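PbSGBP-B lipoprotein (Prevotella bryantii B14, PDB 6D2Y) probably binds polysaccharide at the bacterial cell surface, as a lipoprotein encoded in a polysaccharide utilization locus. Local coordinates at residues A[403-411]-A[429-439]; A[102-110]-A[154-162]. All coordinates share one frame; numbering follows the deposited sequence.

Interaction 1. Residues A[403-411]-A[429-439]; sequences NLEFDGNSA and IKGAYNDKSVL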
loop_
_atom_site.group_PDB
_atom_site.type_symbol
_atom_site.label_atom_id
_atom_site.label_comp_id
_atom_site.label_asym_id
_atom_site.label_seq_id
_atom_site.Cartn_x
_atom_site.Cartn_y
_atom_site.Cartn_z
ATOM N N ASN A 403 14.564 -3.396 5.998
ATOM C CA ASN A 403 15.867 -2.765 6.172
ATOM C C ASN A 403 16.149 -2.434 7.634
ATOM O O ASN A 403 16.884 -1.491 7.933
ATOM C CB ASN A 403 15.974 -1.507 5.312
ATOM C CG ASN A 403 14.813 -0.552 5.520
ATOM O OD1 ASN A 403 14.700 0.085 6.563
ATOM N ND2 ASN A 403 13.939 -0.454 4.527
ATOM N N LEU A 404 15.568 -3.196 8.554
ATOM C CA LEU A 404 15.855 -3.063 9.973
ATOM C C LEU A 404 16.489 -4.352 10.477
ATOM O O LEU A 404 16.513 -5.372 9.785
ATOM C CB LEU A 404 14.588 -2.731 10.772
ATOM C CG LEU A 404 14.087 -1.284 10.723
ATOM C CD1 LEU A 404 13.361 -0.986 9.419
ATOM C CD2 LEU A 404 13.190 -0.975 11.911
ATOM N N GLU A 405 17.011 -4.302 11.695
ATOM C CA GLU A 405 17.658 -5.447 12.312
ATOM C C GLU A 405 17.023 -5.700 13.677
ATOM O O GLU A 405 16.318 -4.846 14.223
ATOM C CB GLU A 405 19.187 -5.225 12.402
ATOM C CG GLU A 405 19.949 -6.134 13.342
ATOM C CD GLU A 405 20.611 -7.287 12.606
ATOM O OE1 GLU A 405 20.591 -7.283 11.363
ATOM O OE2 GLU A 405 21.146 -8.205 13.259
ATOM N N PHE A 406 17.353 -6.804 14.277
ATOM C CA PHE A 406 16.682 -7.311 15.416
ATOM C C PHE A 406 16.534 -6.342 16.519
ATOM O O PHE A 406 15.658 -6.467 17.317
ATOM C CB PHE A 406 17.518 -8.480 15.866
ATOM C CG PHE A 406 16.970 -9.252 16.979
ATOM C CD1 PHE A 406 15.865 -10.010 16.823
ATOM C CD2 PHE A 406 17.610 -9.291 18.146
ATOM C CE1 PHE A 406 15.401 -10.757 17.850
ATOM C CE2 PHE A 406 17.153 -10.023 19.176
ATOM C CZ PHE A 406 16.042 -10.758 19.031
ATOM N N ASP A 407 17.466 -5.450 16.668
ATOM C CA ASP A 407 17.389 -4.424 17.701
ATOM C C ASP A 407 16.602 -3.191 17.273
ATOM O O ASP A 407 16.354 -2.315 18.107
ATOM C CB ASP A 407 18.798 -3.997 18.134
ATOM C CG ASP A 407 19.643 -3.502 16.975
ATOM O OD1 ASP A 407 19.176 -3.572 15.818
ATOM O OD2 ASP A 407 20.778 -3.040 17.223
ATOM N N GLY A 408 16.208 -3.097 16.005
ATOM C CA GLY A 408 15.458 -1.963 15.510
ATOM C C GLY A 408 16.279 -0.941 14.757
ATOM O O GLY A 408 15.697 -0.059 14.115
ATOM N N ASN A 409 17.604 -1.029 14.814
ATOM C CA ASN A 409 18.454 -0.107 14.080
ATOM C C ASN A 409 18.417 -0.434 12.587
ATOM O O ASN A 409 17.955 -1.497 12.165
ATOM C CB ASN A 409 19.884 -0.159 14.616
ATOM C CG ASN A 409 20.020 0.507 15.976
ATOM O OD1 ASN A 409 20.022 1.734 16.086
ATOM N ND2 ASN A 409 20.130 -0.305 17.023
ATOM N N SER A 410 18.909 0.505 11.780
ATOM C CA SER A 410 18.939 0.320 10.333
ATOM C C SER A 410 19.859 -0.835 9.954
ATOM O O SER A 410 20.986 -0.935 10.442
ATOM C CB SER A 410 19.386 1.612 9.644
ATOM O OG SER A 410 18.856 2.753 10.296
ATOM N N ALA A 411 19.380 -1.703 9.066
ATOM C CA ALA A 411 20.152 -2.866 8.655
ATOM C C ALA A 411 21.302 -2.455 7.746
ATOM O O ALA A 411 21.179 -1.530 6.937
ATOM C CB ALA A 411 19.264 -3.877 7.939
ATOM N N ILE A 429 8.468 -10.195 18.628
ATOM C CA ILE A 429 9.519 -10.085 19.632
ATOM C C ILE A 429 10.167 -8.714 19.512
ATOM O O ILE A 429 10.326 -8.178 18.412
ATOM C CB ILE A 429 10.555 -11.224 19.480
ATOM C CG1 ILE A 429 11.625 -11.137 20.570
ATOM C CG2 ILE A 429 11.189 -11.194 18.097
ATOM C CD1 ILE A 429 12.623 -12.261 20.523
ATOM N N LYS A 430 10.528 -8.147 20.660
ATOM C CA LYS A 430 11.367 -6.958 20.729
ATOM C C LYS A 430 12.798 -7.413 20.991
ATOM O O LYS A 430 13.101 -7.944 22.063
ATOM C CB LYS A 430 10.883 -6.001 21.815
ATOM C CG LYS A 430 11.819 -4.830 22.053
ATOM C CD LYS A 430 11.789 -4.376 23.502
ATOM C CE LYS A 430 12.534 -3.066 23.677
ATOM N NZ LYS A 430 11.878 -2.161 24.659
ATOM N N GLY A 431 13.673 -7.215 20.005
ATOM C CA GLY A 431 15.051 -7.621 20.154
ATOM C C GLY A 431 15.896 -6.585 20.866
ATOM O O GLY A 431 15.583 -5.395 20.897
ATOM N N ALA A 432 16.996 -7.060 21.451
ATOM C CA ALA A 432 17.900 -6.189 22.199
ATOM C C ALA A 432 19.321 -6.710 22.005
ATOM O O ALA A 432 19.732 -7.665 22.671
ATOM C CB ALA A 432 17.521 -6.134 23.673
ATOM N N TYR A 433 20.055 -6.079 21.095
ATOM C CA TYR A 433 21.456 -6.409 20.881
ATOM C C TYR A 433 22.315 -5.758 21.951
ATOM O O TYR A 433 22.251 -4.540 22.152
ATOM C CB TYR A 433 21.917 -5.933 19.509
ATOM C CG TYR A 433 21.672 -6.907 18.394
ATOM C CD1 TYR A 433 21.488 -8.262 18.642
ATOM C CD2 TYR A 433 21.625 -6.467 17.087
ATOM C CE1 TYR A 433 21.263 -9.147 17.606
ATOM C CE2 TYR A 433 21.407 -7.333 16.061
ATOM C CZ TYR A 433 21.223 -8.669 16.313
ATOM O OH TYR A 433 21.004 -9.510 15.250
ATOM N N ASN A 434 23.132 -6.568 22.622
ATOM C CA ASN A 434 24.089 -6.081 23.612
ATOM C C ASN A 434 23.393 -5.230 24.673
ATOM O O ASN A 434 23.826 -4.125 25.005
ATOM C CB ASN A 434 25.221 -5.306 22.937
ATOM C CG ASN A 434 26.440 -6.168 22.680
ATOM O OD1 ASN A 434 26.705 -7.122 23.411
ATOM N ND2 ASN A 434 27.182 -5.842 21.629
ATOM N N ASP A 435 22.283 -5.755 25.191
ATOM C CA ASP A 435 21.497 -5.156 26.267
ATOM C C ASP A 435 20.925 -3.788 25.908
ATOM O O ASP A 435 20.382 -3.103 26.784
ATOM C CB ASP A 435 22.313 -5.045 27.563
ATOM C CG ASP A 435 23.035 -6.334 27.919
ATOM O OD1 ASP A 435 23.856 -6.820 27.106
ATOM O OD2 ASP A 435 22.780 -6.869 29.018
ATOM N N LYS A 436 21.033 -3.365 24.651
ATOM C CA LYS A 436 20.531 -2.073 24.202
ATOM C C LYS A 436 19.495 -2.296 23.109
ATOM O O LYS A 436 19.727 -3.072 22.177
ATOM C CB LYS A 436 21.670 -1.187 23.688
ATOM C CG LYS A 436 22.800 -0.984 24.688
ATOM C CD LYS A 436 23.749 0.118 24.245
ATOM C CE LYS A 436 24.029 1.094 25.376
ATOM N NZ LYS A 436 23.343 2.398 25.162
ATOM N N SER A 437 18.355 -1.615 23.223
ATOM C CA SER A 437 17.273 -1.770 22.262
ATOM C C SER A 437 16.714 -0.404 21.894
ATOM O O SER A 437 16.613 0.486 22.744
ATOM C CB SER A 437 16.156 -2.661 22.815
ATOM O OG SER A 437 15.148 -2.870 21.840
ATOM N N VAL A 438 16.350 -0.253 20.622
ATOM C CA VAL A 438 15.828 1.004 20.099
ATOM C C VAL A 438 14.315 0.888 19.958
ATOM O O VAL A 438 13.584 1.869 20.142
ATOM C CB VAL A 438 16.505 1.363 18.761
ATOM C CG1 VAL A 438 15.599 2.221 17.890
ATOM C CG2 VAL A 438 17.826 2.075 19.017
ATOM N N LEU A 439 13.835 -0.315 19.651
ATOM C CA LEU A 439 12.402 -0.541 19.589
ATOM C C LEU A 439 11.770 -0.301 20.959
ATOM O O LEU A 439 12.443 -0.404 21.989
ATOM C CB LEU A 439 12.098 -1.959 19.108
ATOM C CG LEU A 439 12.612 -2.319 17.713
ATOM C CD1 LEU A 439 13.169 -3.735 17.686
ATOM C CD2 LEU A 439 11.524 -2.131 16.663
#
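The type I beta turn from Glu405 to Gly408 lays Phe406 against the loop that leaves strand 423-428, in the C-terminal xyloglucan-binding family domain. Phe406 holds its ring out over Gly431, with CG anti to the backbone N (chi1 -175°). The CA of Gly431 lies over one ring face, 3.5 Å from the Phe406 ring centroid, in a CH-pi contact. The lack of a side chain on Gly431 leaves room for the carbonyl of Phe406, whose O lies 3.1 Å from Gly431 CA in a CA-H...O contact. At the ring edge, Phe406 CZ meets Ile429 CD1 at 4.0 Å. The Tyr433 ring approaches obliquely, its plane at 46° to that of Phe406, and brings CE1 within 3.7 Å of Phe406 CD2.

Tyr433 lies across Glu405 and Asp407 at about right angles. Its OH donates to Glu405 OE2, although the modelled length is doubtfully short, and it also bonds to Gln366. Asp407 OD2 meets the Tyr433 ring edge at CD2, 3.5 Å away. Asn409 N donates to Asp407 OD1 at 3.2 Å, closing an Asx turn, and the side-chain ND2 of Asn409 adds a second bond, to Asp407 OD2, at 2.8 Å, both from above the carboxylate plane.

At the other end of the turn, Val438 N donates to Asp407 O over 3.3 Å. Glycine at 408 lets Leu439 close on the turn, since a CB there would run into Leu439 CG. The result is a beta turn docked by one aromatic side chain onto an irregular loop, in the strand-connecting loops of a beta-sandwich domain.

Interaction 2. Residues A[102-110]-A[154-162]; sequences NEIPSVVTD and DYFLDYDNY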
loop_
_atom_site.group_PDB
_atom_site.type_symbol
_atom_site.label_atom_id
_atom_site.label_comp_id
_atom_site.label_asym_id
_atom_site.label_seq_id
_atom_site.Cartn_x
_atom_site.Cartn_y
_atom_site.Cartn_z
ATOM N N ASN A 102 -4.877 27.366 -5.769
ATOM C CA ASN A 102 -4.363 26.068 -5.346
ATOM C C ASN A 102 -5.474 25.078 -5.022
ATOM O O ASN A 102 -5.258 23.863 -5.107
ATOM C CB ASN A 102 -3.451 26.234 -4.127
ATOM C CG ASN A 102 -2.476 25.075 -3.957
ATOM O OD1 ASN A 102 -1.570 25.120 -3.123
ATOM N ND2 ASN A 102 -2.650 24.035 -4.766
ATOM N N GLU A 103 -6.658 25.562 -4.657
ATOM C CA GLU A 103 -7.704 24.680 -4.160
ATOM C C GLU A 103 -8.369 23.907 -5.293
ATOM O O GLU A 103 -8.540 24.419 -6.403
ATOM C CB GLU A 103 -8.751 25.482 -3.390
ATOM C CG GLU A 103 -8.249 26.016 -2.062
ATOM C CD GLU A 103 -7.647 24.928 -1.192
ATOM O OE1 GLU A 103 -8.255 23.839 -1.091
ATOM O OE2 GLU A 103 -6.565 25.160 -0.616
ATOM N N ILE A 104 -8.738 22.667 -5.001
ATOM C CA ILE A 104 -9.463 21.834 -5.966
ATOM C C ILE A 104 -10.873 22.392 -6.144
ATOM O O ILE A 104 -11.554 22.673 -5.143
ATOM C CB ILE A 104 -9.503 20.381 -5.485
ATOM C CG1 ILE A 104 -8.196 19.663 -5.829
ATOM C CG2 ILE A 104 -10.693 19.642 -6.089
ATOM C CD1 ILE A 104 -7.763 18.664 -4.784
ATOM N N PRO A 105 -11.351 22.574 -7.372
ATOM C CA PRO A 105 -12.711 23.096 -7.560
ATOM C C PRO A 105 -13.765 22.064 -7.185
ATOM O O PRO A 105 -13.645 20.880 -7.509
ATOM C CB PRO A 105 -12.758 23.424 -9.057
ATOM C CG PRO A 105 -11.743 22.499 -9.670
ATOM C CD PRO A 105 -10.649 22.363 -8.650
ATOM N N SER A 106 -14.813 22.529 -6.496
ATOM C CA SER A 106 -15.897 21.635 -6.093
ATOM C C SER A 106 -16.879 21.394 -7.234
ATOM O O SER A 106 -17.377 20.277 -7.402
ATOM C CB SER A 106 -16.629 22.198 -4.875
ATOM O OG SER A 106 -15.857 22.019 -3.698
ATOM N N VAL A 107 -17.184 22.426 -8.018
ATOM C CA VAL A 107 -17.971 22.304 -9.242
ATOM C C VAL A 107 -17.073 22.747 -10.394
ATOM O O VAL A 107 -16.616 23.896 -10.436
ATOM C CB VAL A 107 -19.273 23.117 -9.173
ATOM C CG1 VAL A 107 -19.008 24.522 -8.671
ATOM C CG2 VAL A 107 -19.950 23.149 -10.549
ATOM N N VAL A 108 -16.767 21.823 -11.300
ATOM C CA VAL A 108 -15.839 22.071 -12.398
ATOM C C VAL A 108 -16.635 22.335 -13.666
ATOM O O VAL A 108 -17.539 21.568 -14.021
ATOM C CB VAL A 108 -14.862 20.891 -12.573
ATOM C CG1 VAL A 108 -15.603 19.567 -12.686
ATOM C CG2 VAL A 108 -13.971 21.100 -13.795
ATOM N N THR A 109 -16.316 23.436 -14.340
ATOM C CA THR A 109 -16.954 23.772 -15.601
ATOM C C THR A 109 -15.955 23.964 -16.729
ATOM O O THR A 109 -16.373 24.216 -17.866
ATOM C CB THR A 109 -17.814 25.038 -15.458
ATOM O OG1 THR A 109 -17.055 26.075 -14.821
ATOM C CG2 THR A 109 -19.058 24.741 -14.634
ATOM N N ASP A 110 -14.655 23.840 -16.455
ATOM C CA ASP A 110 -13.604 24.024 -17.457
ATOM C C ASP A 110 -13.738 25.381 -18.141
ATOM O O ASP A 110 -13.715 25.502 -19.368
ATOM C CB ASP A 110 -13.609 22.885 -18.479
ATOM C CG ASP A 110 -13.089 21.581 -17.900
ATOM O OD1 ASP A 110 -12.441 21.610 -16.831
ATOM O OD2 ASP A 110 -13.324 20.525 -18.522
ATOM N N ASP A 154 -5.742 8.976 -2.950
ATOM C CA ASP A 154 -5.795 10.428 -3.031
ATOM C C ASP A 154 -6.413 10.827 -4.362
ATOM O O ASP A 154 -6.420 10.053 -5.324
ATOM C CB ASP A 154 -4.403 11.052 -2.873
ATOM C CG ASP A 154 -4.460 12.480 -2.367
ATOM O OD1 ASP A 154 -5.536 13.105 -2.473
ATOM O OD2 ASP A 154 -3.432 12.978 -1.865
ATOM N N TYR A 155 -6.936 12.055 -4.394
ATOM C CA TYR A 155 -7.518 12.646 -5.601
ATOM C C TYR A 155 -8.676 11.807 -6.140
ATOM O O TYR A 155 -8.810 11.602 -7.348
ATOM C CB TYR A 155 -6.449 12.872 -6.674
ATOM C CG TYR A 155 -5.327 13.772 -6.207
ATOM C CD1 TYR A 155 -4.052 13.269 -5.978
ATOM C CD2 TYR A 155 -5.546 15.126 -5.985
ATOM C CE1 TYR A 155 -3.026 14.091 -5.545
ATOM C CE2 TYR A 155 -4.527 15.953 -5.552
ATOM C CZ TYR A 155 -3.271 15.431 -5.333
ATOM O OH TYR A 155 -2.257 16.256 -4.903
ATOM N N PHE A 156 -9.520 11.317 -5.232
ATOM C CA PHE A 156 -10.785 10.680 -5.599
ATOM C C PHE A 156 -11.841 11.777 -5.640
ATOM O O PHE A 156 -12.497 12.079 -4.643
ATOM C CB PHE A 156 -11.158 9.584 -4.610
ATOM C CG PHE A 156 -10.168 8.457 -4.544
ATOM C CD1 PHE A 156 -9.496 8.035 -5.679
ATOM C CD2 PHE A 156 -9.915 7.816 -3.341
ATOM C CE1 PHE A 156 -8.587 6.995 -5.614
ATOM C CE2 PHE A 156 -9.008 6.778 -3.270
ATOM C CZ PHE A 156 -8.341 6.366 -4.408
ATOM N N LEU A 157 -12.001 12.391 -6.807
ATOM C CA LEU A 157 -12.899 13.526 -6.978
ATOM C C LEU A 157 -14.041 13.134 -7.905
ATOM O O LEU A 157 -13.809 12.729 -9.050
ATOM C CB LEU A 157 -12.141 14.740 -7.514
ATOM C CG LEU A 157 -10.750 14.912 -6.898
ATOM C CD1 LEU A 157 -9.899 15.865 -7.719
ATOM C CD2 LEU A 157 -10.861 15.384 -5.454
ATOM N N ASP A 158 -15.269 13.264 -7.407
ATOM C CA ASP A 158 -16.478 12.852 -8.107
ATOM C C ASP A 158 -17.317 14.081 -8.430
ATOM O O ASP A 158 -17.580 14.906 -7.548
ATOM C CB ASP A 158 -17.276 11.864 -7.251
ATOM C CG ASP A 158 -18.538 11.376 -7.936
ATOM O OD1 ASP A 158 -18.434 10.780 -9.027
ATOM O OD2 ASP A 158 -19.633 11.575 -7.370
ATOM N N TYR A 159 -17.732 14.204 -9.690
ATOM C CA TYR A 159 -18.514 15.340 -10.153
ATOM C C TYR A 159 -19.779 14.853 -10.844
ATOM O O TYR A 159 -19.854 13.719 -11.324
ATOM C CB TYR A 159 -17.721 16.227 -11.123
ATOM C CG TYR A 159 -16.474 16.853 -10.541
ATOM C CD1 TYR A 159 -15.213 16.383 -10.886
ATOM C CD2 TYR A 159 -16.555 17.924 -9.661
ATOM C CE1 TYR A 159 -14.070 16.954 -10.366
ATOM C CE2 TYR A 159 -15.416 18.504 -9.135
ATOM C CZ TYR A 159 -14.175 18.013 -9.491
ATOM O OH TYR A 159 -13.035 18.581 -8.972
ATOM N N ASP A 160 -20.778 15.740 -10.894
ATOM C CA ASP A 160 -22.012 15.438 -11.614
ATOM C C ASP A 160 -21.741 15.208 -13.094
ATOM O O ASP A 160 -22.164 14.197 -13.667
ATOM C CB ASP A 160 -23.019 16.574 -11.430
ATOM C CG ASP A 160 -23.509 16.693 -10.006
ATOM O OD1 ASP A 160 -24.301 17.621 -9.725
ATOM O OD2 ASP A 160 -23.108 15.860 -9.167
ATOM N N ASN A 161 -21.031 16.140 -13.730
ATOM C CA ASN A 161 -20.754 16.051 -15.158
ATOM C C ASN A 161 -19.682 15.022 -15.496
ATOM O O ASN A 161 -19.465 14.749 -16.682
ATOM C CB ASN A 161 -20.349 17.428 -15.695
ATOM C CG ASN A 161 -19.449 18.189 -14.738
ATOM O OD1 ASN A 161 -19.631 18.138 -13.519
ATOM N ND2 ASN A 161 -18.477 18.910 -15.287
ATOM N N TYR A 162 -19.015 14.448 -14.499
ATOM C CA TYR A 162 -18.047 13.386 -14.742
ATOM C C TYR A 162 -17.900 12.525 -13.493
ATOM O O TYR A 162 -17.124 12.863 -12.589
ATOM C CB TYR A 162 -16.693 13.963 -15.159
ATOM C CG TYR A 162 -15.917 13.060 -16.094
ATOM C CD1 TYR A 162 -15.498 11.800 -15.684
ATOM C CD2 TYR A 162 -15.605 13.468 -17.385
ATOM C CE1 TYR A 162 -14.790 10.969 -16.532
ATOM C CE2 TYR A 162 -14.896 12.642 -18.243
ATOM C CZ TYR A 162 -14.493 11.395 -17.811
ATOM O OH TYR A 162 -13.788 10.571 -18.658
HETATM O O HOH W 1 -19.166 19.816 -11.378
#
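At the junction between the N-terminal beta domain and the IPT/TIG domain that follows it, Tyr159 lies against residues 105-108, in the loop between strands 95-99 and 111-116. The Tyr159 ring is the centre of the contact. Val108 points CG1 at the middle of one ring face, 3.4 Å from the centroid and only 7° off the normal, a CH-pi contact over the ring centre. Val108 reaches this position with CG1 between its backbone N and carbonyl carbon (chi1 52°), and the two side chains cross at about a right angle.

The rim of the same ring faces backbone carbonyls. Tyr159 OH donates to Pro105 O over 2.8 Å, nearly in line with the carbonyl bond, and Ser106 O lies close to the ring plane, 3.2 Å from Tyr159 CE2. The hydroxyl bond holds the far end of the ring in place, while Val108 CG1 over one face and Ser106 O at the edge would resist turning about the ring's long axis. Tyr207 adds a second hydrogen bond to the Tyr159 hydroxyl.

Asn161 engages the backbone of Val108 twice, once directly and once through a water. Its ND2 donates to Val108 O at 3.1 Å, a somewhat bent bond. Its OD1 accepts from a water 2.8 Å away, and that water accepts from Val108 N. At the opposite end of the contact, Ile104 supplies an apolar patch: CG2 lies 4.2 Å from Leu157 CD1, and CD1 meets the edge of the Tyr155 ring. Lys184 forms a cation-pi pair with Tyr155 and also touches Ile104. A buried tyrosine with a valine methyl over one face, flanked by hydrogen bonds to backbone carbonyls, thus joins loops of two consecutive beta domains, an interdomain junction in a multidomain, all-beta surface glycan-binding protein.

Interaction 2 comes first along the chain and closes before interaction 1 opens. Their centres are 47 Å apart, their nearest atoms about 23 Å, and they lie on opposite sides of the chain's centre without sharing a sheet. Interaction 2 bridges two domains, linking the loop before strand 111-116 to the one after strand 148-154. Interaction 1 stays within the C-terminal domain, where loops on either side of strand 423-428 meet, away from the magnesium ion bound by Asp225, Asp227, Ser255, Asn257 and Asp452. Interaction 2 therefore probably helps set the angle between successive domains, whereas interaction 1 lies wholly inside the domain that probably binds glycan.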